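DNA mismatch repair protein MutS (Thermus aquaticus, PDB 1EWQ) takes part in DNA mismatch repair, binding mismatched DNA and hydrolysing ATP weakly, and probably carries out the mismatch recognition step. Local coordinates at residues Arg251-Glu254 against Ala255-Arg258; Ala351-Arg354 against Ser355-Leu359; Lys511-Ala514 against Glu515-Arg518; Lys589-Phe592 against Leu593-Thr596. All coordinates share one frame; numbering follows the deposited sequence.

Contact 1 (Arg251-Glu254 against Ala255-Arg258). With EDO (1,2-ethanediol), chain G.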
loop_
_atom_site.group_PDB
_atom_site.type_symbol
_atom_site.label_atom_id
_atom_site.label_comp_id
_atom_site.label_asym_id
_atom_site.label_seq_id
_atom_site.Cartn_x
_atom_site.Cartn_y
_atom_site.Cartn_z
ATOM N N ARG C 251 17.118 -24.230 16.309
ATOM C CA ARG C 251 17.475 -22.891 15.866
ATOM C C ARG C 251 16.872 -22.632 14.477
ATOM O O ARG C 251 17.017 -23.456 13.566
ATOM C CB ARG C 251 18.997 -22.761 15.775
ATOM C CG ARG C 251 19.752 -22.990 17.079
ATOM C CD ARG C 251 19.604 -21.788 17.984
ATOM N NE ARG C 251 20.470 -21.859 19.157
ATOM C CZ ARG C 251 20.741 -20.822 19.947
ATOM N NH1 ARG C 251 20.219 -19.623 19.697
ATOM N NH2 ARG C 251 21.543 -20.989 20.989
ATOM N N LEU C 252 16.207 -21.487 14.325
ATOM C CA LEU C 252 15.612 -21.082 13.050
ATOM C C LEU C 252 15.975 -19.624 12.737
ATOM O O LEU C 252 15.181 -18.711 12.960
ATOM C CB LEU C 252 14.090 -21.230 13.086
ATOM C CG LEU C 252 13.520 -22.649 13.155
ATOM C CD1 LEU C 252 12.006 -22.569 13.314
ATOM C CD2 LEU C 252 13.889 -23.426 11.908
ATOM N N PRO C 253 17.193 -19.393 12.230
ATOM C CA PRO C 253 17.638 -18.036 11.895
ATOM C C PRO C 253 16.626 -17.326 11.001
ATOM O O PRO C 253 15.816 -17.970 10.334
ATOM C CB PRO C 253 18.962 -18.277 11.169
ATOM C CG PRO C 253 19.491 -19.495 11.835
ATOM C CD PRO C 253 18.256 -20.376 11.961
ATOM N N GLU C 254 16.678 -15.998 10.991
ATOM C CA GLU C 254 15.784 -15.216 10.150
ATOM C C GLU C 254 15.931 -15.619 8.680
ATOM O O GLU C 254 14.941 -15.762 7.963
ATOM C CB GLU C 254 16.085 -13.719 10.288
ATOM C CG GLU C 254 15.170 -12.840 9.430
ATOM C CD GLU C 254 15.479 -11.354 9.569
ATOM O OE1 GLU C 254 15.829 -10.916 10.693
ATOM O OE2 GLU C 254 15.351 -10.629 8.555
ATOM N N ALA C 255 17.167 -15.798 8.233
ATOM C CA ALA C 255 17.416 -16.171 6.842
ATOM C C ALA C 255 16.651 -17.439 6.476
ATOM O O ALA C 255 16.085 -17.548 5.390
ATOM C CB ALA C 255 18.912 -16.377 6.618
ATOM N N THR C 256 16.639 -18.389 7.403
ATOM C CA THR C 256 15.955 -19.662 7.213
ATOM C C THR C 256 14.438 -19.501 7.195
ATOM O O THR C 256 13.762 -20.012 6.302
ATOM C CB THR C 256 16.330 -20.646 8.335
ATOM O OG1 THR C 256 17.712 -20.994 8.213
ATOM C CG2 THR C 256 15.467 -21.896 8.270
ATOM N N LEU C 257 13.906 -18.807 8.197
ATOM C CA LEU C 257 12.468 -18.584 8.270
ATOM C C LEU C 257 11.994 -17.904 6.996
ATOM O O LEU C 257 10.912 -18.216 6.502
ATOM C CB LEU C 257 12.108 -17.732 9.491
ATOM C CG LEU C 257 12.216 -18.447 10.843
ATOM C CD1 LEU C 257 11.932 -17.480 11.959
ATOM C CD2 LEU C 257 11.238 -19.610 10.882
ATOM N N ARG C 258 12.809 -16.995 6.461
ATOM C CA ARG C 258 12.479 -16.278 5.227
ATOM C C ARG C 258 12.626 -17.163 3.991
ATOM O O ARG C 258 11.741 -17.176 3.129
ATOM C CB ARG C 258 13.374 -15.041 5.043
ATOM C CG ARG C 258 13.023 -13.829 5.909
ATOM C CD ARG C 258 13.980 -12.660 5.642
ATOM N NE ARG C 258 13.579 -11.429 6.322
ATOM C CZ ARG C 258 12.484 -10.729 6.025
ATOM N NH1 ARG C 258 11.673 -11.136 5.057
ATOM N NH2 ARG C 258 12.196 -9.616 6.689
HETATM C C1 EDO G . 17.560 -19.351 16.197
HETATM O O1 EDO G . 18.941 -18.933 16.087
HETATM C C2 EDO G . 16.670 -18.160 16.421
HETATM O O2 EDO G . 15.561 -18.238 15.546
HETATM O O HOH W 1 13.680 -8.554 9.477
#
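Glu-254 and Arg-258, one helical turn apart at the start of helix 254-259, run side by side and point the same way. The glutamate is extended, with CG anti to the backbone N (chi1 -180°). The arginine is extended from CG to NE and then turns at chi4, which swings NE-H onto the acid. Arg-258 NE donates to Glu-254 OE2 at 3.0 Å, almost straight and within the guanidinium plane. It arrives on the anti side of the carboxylate, whose plane is turned 56° from the guanidinium. A water also bonds to Glu-254 OE2 (2.8 Å), and Arg-197 forms a salt bridge with the other oxygen.

Pro-253 is the N-cap. The amide of an N-cap residue is not used in the helix, so proline, without N-H, costs nothing, and its carbonyl O still accepts Leu-257 N at 3.0 Å. Leu-252, just before the cap, crosses Leu-257 of the first turn at about a right angle, its CD1 meeting Leu-257 CD2 at 3.9 Å. Ethanediol, probably from the crystallisation liquor, donates through O2 to Leu-252 O at 2.7 Å. The OG1 of Thr-256 bonds to Ile-622 O, tying the helix start to strand 621-625. With an arginine on each oxygen, the buried carboxylate of Glu-254 is probably kept ionised, and its negative charge at the first helical turn should suit the helix dipole.

Contact 2 (Ala351-Arg354 against Ser355-Leu359)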
loop_
_atom_site.group_PDB
_atom_site.type_symbol
_atom_site.label_atom_id
_atom_site.label_comp_id
_atom_site.label_asym_id
_atom_site.label_seq_id
_atom_site.Cartn_x
_atom_site.Cartn_y
_atom_site.Cartn_z
ATOM N N ALA C 351 -20.383 -13.667 24.565
ATOM C CA ALA C 351 -19.475 -14.633 23.957
ATOM C C ALA C 351 -19.033 -15.649 25.017
ATOM O O ALA C 351 -18.924 -16.839 24.737
ATOM C CB ALA C 351 -18.263 -13.913 23.367
ATOM N N LEU C 352 -18.794 -15.174 26.237
ATOM C CA LEU C 352 -18.379 -16.055 27.319
ATOM C C LEU C 352 -19.443 -17.120 27.585
ATOM O O LEU C 352 -19.134 -18.307 27.653
ATOM C CB LEU C 352 -18.109 -15.255 28.603
ATOM C CG LEU C 352 -17.799 -16.084 29.860
ATOM C CD1 LEU C 352 -16.674 -17.084 29.582
ATOM C CD2 LEU C 352 -17.420 -15.158 31.004
ATOM N N ARG C 353 -20.694 -16.693 27.734
ATOM C CA ARG C 353 -21.797 -17.621 27.972
ATOM C C ARG C 353 -21.900 -18.637 26.835
ATOM O O ARG C 353 -22.062 -19.828 27.077
ATOM C CB ARG C 353 -23.126 -16.865 28.092
ATOM C CG ARG C 353 -24.339 -17.775 28.221
ATOM C CD ARG C 353 -25.628 -16.980 28.151
ATOM N NE ARG C 353 -25.747 -16.302 26.866
ATOM C CZ ARG C 353 -26.648 -15.364 26.597
ATOM N NH1 ARG C 353 -27.519 -14.984 27.527
ATOM N NH2 ARG C 353 -26.678 -14.799 25.397
ATOM N N ARG C 354 -21.819 -18.162 25.596
ATOM C CA ARG C 354 -21.892 -19.059 24.449
ATOM C C ARG C 354 -20.813 -20.133 24.560
ATOM O O ARG C 354 -21.080 -21.324 24.379
ATOM C CB ARG C 354 -21.717 -18.283 23.134
ATOM C CG ARG C 354 -21.454 -19.203 21.935
ATOM C CD ARG C 354 -21.495 -18.511 20.570
ATOM N NE ARG C 354 -20.599 -17.363 20.415
ATOM C CZ ARG C 354 -19.319 -17.327 20.779
ATOM N NH1 ARG C 354 -18.750 -18.380 21.349
ATOM N NH2 ARG C 354 -18.591 -16.240 20.537
ATOM N N SER C 355 -19.596 -19.702 24.877
ATOM C CA SER C 355 -18.466 -20.617 25.013
ATOM C C SER C 355 -18.643 -21.606 26.163
ATOM O O SER C 355 -18.290 -22.779 26.042
ATOM C CB SER C 355 -17.175 -19.826 25.218
ATOM O OG SER C 355 -16.927 -18.988 24.109
ATOM N N LEU C 356 -19.184 -21.134 27.277
ATOM C CA LEU C 356 -19.385 -22.002 28.426
ATOM C C LEU C 356 -20.490 -23.033 28.190
ATOM O O LEU C 356 -20.570 -24.036 28.900
ATOM C CB LEU C 356 -19.691 -21.170 29.674
ATOM C CG LEU C 356 -18.562 -20.244 30.139
ATOM C CD1 LEU C 356 -18.955 -19.590 31.447
ATOM C CD2 LEU C 356 -17.263 -21.028 30.303
ATOM N N GLN C 357 -21.343 -22.784 27.199
ATOM C CA GLN C 357 -22.416 -23.720 26.866
ATOM C C GLN C 357 -21.848 -24.810 25.958
ATOM O O GLN C 357 -22.390 -25.906 25.858
ATOM C CB GLN C 357 -23.566 -22.986 26.162
ATOM C CG GLN C 357 -24.231 -21.929 27.040
ATOM C CD GLN C 357 -25.349 -21.173 26.340
ATOM O OE1 GLN C 357 -25.164 -20.634 25.246
ATOM N NE2 GLN C 357 -26.511 -21.114 26.982
ATOM N N ILE C 358 -20.736 -24.494 25.307
ATOM C CA ILE C 358 -20.066 -25.431 24.413
ATOM C C ILE C 358 -19.204 -26.381 25.240
ATOM O O ILE C 358 -19.104 -27.574 24.952
ATOM C CB ILE C 358 -19.148 -24.674 23.424
ATOM C CG1 ILE C 358 -19.999 -23.809 22.494
ATOM C CG2 ILE C 358 -18.273 -25.659 22.644
ATOM C CD1 ILE C 358 -19.183 -22.864 21.649
ATOM N N LEU C 359 -18.602 -25.826 26.284
ATOM C CA LEU C 359 -17.711 -26.556 27.173
ATOM C C LEU C 359 -18.220 -27.932 27.590
ATOM O O LEU C 359 -17.515 -28.923 27.436
ATOM C CB LEU C 359 -17.409 -25.702 28.402
ATOM C CG LEU C 359 -16.056 -25.956 29.055
ATOM C CD1 LEU C 359 -14.954 -25.821 28.006
ATOM C CD2 LEU C 359 -15.850 -24.964 30.200
#
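With chi1 at -61°, Ser-355 sets OG beside its own backbone N and back over the preceding turn of helix 346-366, where it donates to Ala-351 O at 3.0 Å. That carbonyl also accepts Ser-355 N at 2.9 Å. The two donors reach it from opposite faces of its plane, the hydroxyl 36° out of it. Serine suits this buried place because its short hydroxyl can fold onto the helix and still accept from outside, here from Ala-330 N.

The guanidinium of Arg-354 is bent round at chi3 (55°), and one face passes over Ala-351 O, which lies toward its rim. On another side of the helix, CD1 of Leu-352 reaches Leu-356 CG at 3.7 Å, an apolar i to i+4 pair that faces Leu-517 and Leu-378 of neighbouring helices. Arg-353 and Gln-357 are both long enough for their aliphatic parts to lie alongside, CG of Arg-353 being 4.0 Å from CD of Gln-357 and their flat ends nearly parallel, while Arg-353 reaches on to bond Val-387 O. Polar and apolar pairs thus occupy different sides of one helix in domain III, and the doubly held Ala-351 O, close to a cation, is probably polarised.

Contact 3 (Lys511-Ala514 against Glu515-Arg518)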
loop_
_atom_site.group_PDB
_atom_site.type_symbol
_atom_site.label_atom_id
_atom_site.label_comp_id
_atom_site.label_asym_id
_atom_site.label_seq_id
_atom_site.Cartn_x
_atom_site.Cartn_y
_atom_site.Cartn_z
ATOM N N LYS C 511 -15.440 -12.546 36.400
ATOM C CA LYS C 511 -14.052 -12.243 36.704
ATOM C C LYS C 511 -13.445 -13.199 37.740
ATOM O O LYS C 511 -12.261 -13.536 37.664
ATOM C CB LYS C 511 -13.935 -10.795 37.176
ATOM C CG LYS C 511 -12.527 -10.369 37.545
ATOM C CD LYS C 511 -12.480 -8.919 38.022
ATOM C CE LYS C 511 -11.092 -8.557 38.534
ATOM N NZ LYS C 511 -10.955 -7.099 38.846
ATOM N N ARG C 512 -14.250 -13.656 38.695
ATOM C CA ARG C 512 -13.749 -14.567 39.712
ATOM C C ARG C 512 -13.322 -15.917 39.145
ATOM O O ARG C 512 -12.577 -16.653 39.785
ATOM C CB ARG C 512 -14.798 -14.754 40.802
ATOM C CG ARG C 512 -14.860 -13.558 41.731
ATOM C CD ARG C 512 -16.125 -13.519 42.559
ATOM N NE ARG C 512 -16.135 -12.322 43.399
ATOM C CZ ARG C 512 -17.238 -11.683 43.779
ATOM N NH1 ARG C 512 -18.431 -12.128 43.391
ATOM N NH2 ARG C 512 -17.144 -10.598 44.541
ATOM N N GLN C 513 -13.783 -16.228 37.937
ATOM C CA GLN C 513 -13.433 -17.482 37.284
ATOM C C GLN C 513 -12.362 -17.277 36.215
ATOM O O GLN C 513 -12.121 -18.162 35.394
ATOM C CB GLN C 513 -14.665 -18.108 36.628
ATOM C CG GLN C 513 -15.780 -18.482 37.600
ATOM C CD GLN C 513 -15.272 -19.301 38.766
ATOM O OE1 GLN C 513 -14.511 -20.252 38.579
ATOM N NE2 GLN C 513 -15.684 -18.939 39.977
ATOM N N ALA C 514 -11.724 -16.113 36.225
ATOM C CA ALA C 514 -10.693 -15.799 35.234
ATOM C C ALA C 514 -9.650 -16.914 35.064
ATOM O O ALA C 514 -9.302 -17.284 33.949
ATOM C CB ALA C 514 -10.000 -14.485 35.601
ATOM N N GLU C 515 -9.166 -17.454 36.174
ATOM C CA GLU C 515 -8.165 -18.506 36.115
ATOM C C GLU C 515 -8.697 -19.799 35.474
ATOM O O GLU C 515 -7.993 -20.442 34.693
ATOM C CB GLU C 515 -7.634 -18.776 37.527
ATOM C CG GLU C 515 -6.179 -19.206 37.559
ATOM C CD GLU C 515 -5.293 -18.322 36.689
ATOM O OE1 GLU C 515 -5.373 -17.078 36.819
ATOM O OE2 GLU C 515 -4.513 -18.877 35.879
ATOM N N ALA C 516 -9.932 -20.180 35.795
ATOM C CA ALA C 516 -10.505 -21.394 35.214
ATOM C C ALA C 516 -10.678 -21.169 33.713
ATOM O O ALA C 516 -10.520 -22.087 32.911
ATOM C CB ALA C 516 -11.859 -21.727 35.869
ATOM N N LEU C 517 -10.995 -19.937 33.338
ATOM C CA LEU C 517 -11.157 -19.605 31.933
ATOM C C LEU C 517 -9.836 -19.812 31.202
ATOM O O LEU C 517 -9.809 -20.437 30.160
ATOM C CB LEU C 517 -11.622 -18.158 31.781
ATOM C CG LEU C 517 -13.129 -17.930 31.646
ATOM C CD1 LEU C 517 -13.869 -18.682 32.717
ATOM C CD2 LEU C 517 -13.424 -16.430 31.724
ATOM N N ARG C 518 -8.744 -19.284 31.750
ATOM C CA ARG C 518 -7.435 -19.450 31.124
ATOM C C ARG C 518 -7.114 -20.937 30.955
ATOM O O ARG C 518 -6.713 -21.386 29.885
ATOM C CB ARG C 518 -6.347 -18.797 31.975
ATOM C CG ARG C 518 -6.401 -17.277 32.012
ATOM C CD ARG C 518 -5.240 -16.683 32.831
ATOM N NE ARG C 518 -5.214 -15.230 32.722
ATOM C CZ ARG C 518 -4.757 -14.575 31.660
ATOM N NH1 ARG C 518 -4.270 -15.242 30.610
ATOM N NH2 ARG C 518 -4.806 -13.247 31.634
HETATM O O HOH W 2 -9.694 -16.915 38.857
HETATM O O HOH W 3 -11.306 -19.591 38.308
#
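Leu-517 lays its CD1 against Gln-513, 4.0 Å from CB and 3.2 Å from the carbonyl O of that residue, at the N-terminus of helix 514-540. Gln-513 is the N-cap, reached through a type I beta turn from Lys-511 to Ala-514 that leads out of helix 479-511. Its carbonyl O accepts Leu-517 N at 2.9 Å, so the methyl and the amide of one residue both close on the same oxygen. The leucine also packs on Leu-339 and Leu-375, where a branched apolar side chain is well placed.

The glutamine chain folds at chi2 (-50°), bringing OE1 round toward the first turn, 4.1 Å from Ala-516 CB. A water spans the remaining gap, donating to Gln-513 OE1 and accepting from Ala-516 N. Ala-514, buried, has just a methyl to fit against Glu-340 of helix 332-340. Arg-518 lays CG by Ala-514 O, while its guanidinium reaches out to a salt bridge with Glu-340 and a hydrogen bond to Thr-152 O. The amides of Ala-516 and Glu-515 have no carbonyl one turn earlier in the helix, and a second water serves the latter, bonded at 3.0 Å to Arg-512 O and at 2.8 Å to Glu-515 N.

Contact 4 (Lys589-Phe592 against Leu593-Thr596). With SO4 (sulfate ion), chain E.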
loop_
_atom_site.group_PDB
_atom_site.type_symbol
_atom_site.label_atom_id
_atom_site.label_comp_id
_atom_site.label_asym_id
_atom_site.label_seq_id
_atom_site.Cartn_x
_atom_site.Cartn_y
_atom_site.Cartn_z
ATOM N N LYS C 589 15.757 -28.414 -7.999
ATOM C CA LYS C 589 16.807 -28.668 -7.018
ATOM C C LYS C 589 16.528 -27.891 -5.741
ATOM O O LYS C 589 16.598 -28.446 -4.640
ATOM C CB LYS C 589 18.205 -28.304 -7.566
ATOM C CG LYS C 589 18.615 -29.120 -8.796
ATOM C CD LYS C 589 20.140 -29.262 -8.963
ATOM C CE LYS C 589 20.820 -27.928 -9.175
ATOM N NZ LYS C 589 22.281 -28.098 -9.389
ATOM N N SER C 590 16.185 -26.614 -5.887
ATOM C CA SER C 590 15.912 -25.773 -4.726
ATOM C C SER C 590 14.712 -26.237 -3.928
ATOM O O SER C 590 14.728 -26.208 -2.698
ATOM C CB SER C 590 15.707 -24.328 -5.149
ATOM O OG SER C 590 16.943 -23.784 -5.550
ATOM N N THR C 591 13.669 -26.644 -4.638
ATOM C CA THR C 591 12.460 -27.124 -4.001
ATOM C C THR C 591 12.791 -28.396 -3.222
ATOM O O THR C 591 12.250 -28.626 -2.145
ATOM C CB THR C 591 11.367 -27.411 -5.056
ATOM O OG1 THR C 591 10.900 -26.171 -5.595
ATOM C CG2 THR C 591 10.191 -28.149 -4.439
ATOM N N PHE C 592 13.688 -29.216 -3.775
ATOM C CA PHE C 592 14.096 -30.450 -3.117
ATOM C C PHE C 592 14.771 -30.118 -1.790
ATOM O O PHE C 592 14.523 -30.769 -0.776
ATOM C CB PHE C 592 15.051 -31.237 -4.013
ATOM C CG PHE C 592 15.484 -32.555 -3.432
ATOM C CD1 PHE C 592 14.549 -33.553 -3.162
ATOM C CD2 PHE C 592 16.828 -32.809 -3.176
ATOM C CE1 PHE C 592 14.955 -34.793 -2.644
ATOM C CE2 PHE C 592 17.245 -34.038 -2.660
ATOM C CZ PHE C 592 16.305 -35.035 -2.395
ATOM N N LEU C 593 15.627 -29.101 -1.794
ATOM C CA LEU C 593 16.299 -28.688 -0.570
ATOM C C LEU C 593 15.271 -28.209 0.443
ATOM O O LEU C 593 15.235 -28.691 1.567
ATOM C CB LEU C 593 17.294 -27.544 -0.816
ATOM C CG LEU C 593 18.538 -27.770 -1.678
ATOM C CD1 LEU C 593 19.587 -26.702 -1.343
ATOM C CD2 LEU C 593 19.101 -29.133 -1.421
ATOM N N ARG C 594 14.429 -27.269 0.036
ATOM C CA ARG C 594 13.426 -26.720 0.940
ATOM C C ARG C 594 12.444 -27.757 1.481
ATOM O O ARG C 594 12.087 -27.694 2.658
ATOM C CB ARG C 594 12.645 -25.594 0.265
ATOM C CG ARG C 594 13.496 -24.388 -0.164
ATOM C CD ARG C 594 12.613 -23.297 -0.750
ATOM N NE ARG C 594 13.391 -22.261 -1.406
ATOM C CZ ARG C 594 13.560 -22.163 -2.724
ATOM N NH1 ARG C 594 12.990 -23.045 -3.547
ATOM N NH2 ARG C 594 14.315 -21.194 -3.220
ATOM N N GLN C 595 12.009 -28.709 0.647
ATOM C CA GLN C 595 11.058 -29.715 1.124
ATOM C C GLN C 595 11.678 -30.538 2.238
ATOM O O GLN C 595 10.990 -30.953 3.164
ATOM C CB GLN C 595 10.570 -30.629 -0.025
ATOM C CG GLN C 595 11.367 -31.903 -0.309
ATOM C CD GLN C 595 10.768 -32.720 -1.476
ATOM O OE1 GLN C 595 10.954 -33.937 -1.569
ATOM N NE2 GLN C 595 10.067 -32.046 -2.365
ATOM N N THR C 596 12.987 -30.752 2.151
ATOM C CA THR C 596 13.713 -31.513 3.161
ATOM C C THR C 596 13.635 -30.778 4.502
ATOM O O THR C 596 13.312 -31.370 5.530
ATOM C CB THR C 596 15.187 -31.676 2.759
ATOM O OG1 THR C 596 15.263 -32.384 1.518
ATOM C CG2 THR C 596 15.954 -32.436 3.826
HETATM S S SO4 E . 16.470 -24.437 -9.042
HETATM O O1 SO4 E . 16.811 -23.278 -8.194
HETATM O O2 SO4 E . 15.823 -23.949 -10.274
HETATM O O3 SO4 E . 17.688 -25.181 -9.405
HETATM O O4 SO4 E . 15.539 -25.337 -8.345
#
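Ser-590 grips a sulfate ion with two hydrogen bonds, its hydroxyl OG giving to O1 at 2.7 Å and its backbone N to O4 at 2.8 Å. Lys-589 and Ser-590 end the P-loop (Walker A motif), begin helix 589-603 and belong to the predicted ATP site. The sulfate, probably from the crystallisation liquor, is consistent with a phosphate-binding position, and Met-586 N binds it too. A small hydroxyl residue fits because, with chi1 at -71°, OG stands beside the backbone N and both donors serve one anion. Lys-589 bends at chi3 (-63°), and its NZ hydrogen-bonds to Gly-583 O and Ile-581 O.

One turn on, Arg-594 N donates to Ser-590 O at 2.9 Å, nearly straight, while the extended side chain runs back along the helix and NH1 comes to 3.4 Å from Ser-590 CB. The guanidinium does not touch the sulfate, but its charge may add to the positive field there from a distance.

On the side facing the sheets, the packing is apolar. Leu-593 and Phe-592 both face Ile-581 of strand 578-582, the leucine also meeting Leu-692 and the phenylalanine Leu-572, so bulky side chains fill the layer between helix and sheets. Leu-593 CG sits 3.6 Å from Lys-589 O. Thr-596 ends the series with its hydroxyl turned back to the carbonyl one turn earlier, OG1 donating to Phe-592 O at 2.9 Å.

In the fold
Contacts 2 and 3 touch within domain III: Leu-352 CD1 meets Leu-517 CD2 at 3.9 Å, packing helix 346-366 against the start of helix 514-540, with centres about 13 Å apart. Contact 4 holds two residues of the predicted ATP site in domain V, and its centre lies about 45 Å from that of contact 2 and 46 Å from that of contact 3. Contact 1 is much nearer to contact 4, about 15 Å between centres, though the two do not touch; strand 621-625, which contact 1 borders, shares a sheet with strand 578-582 under the P-loop helix. The bound DNA is remote from all four, their nearest atoms lying about 26 to 47 Å away.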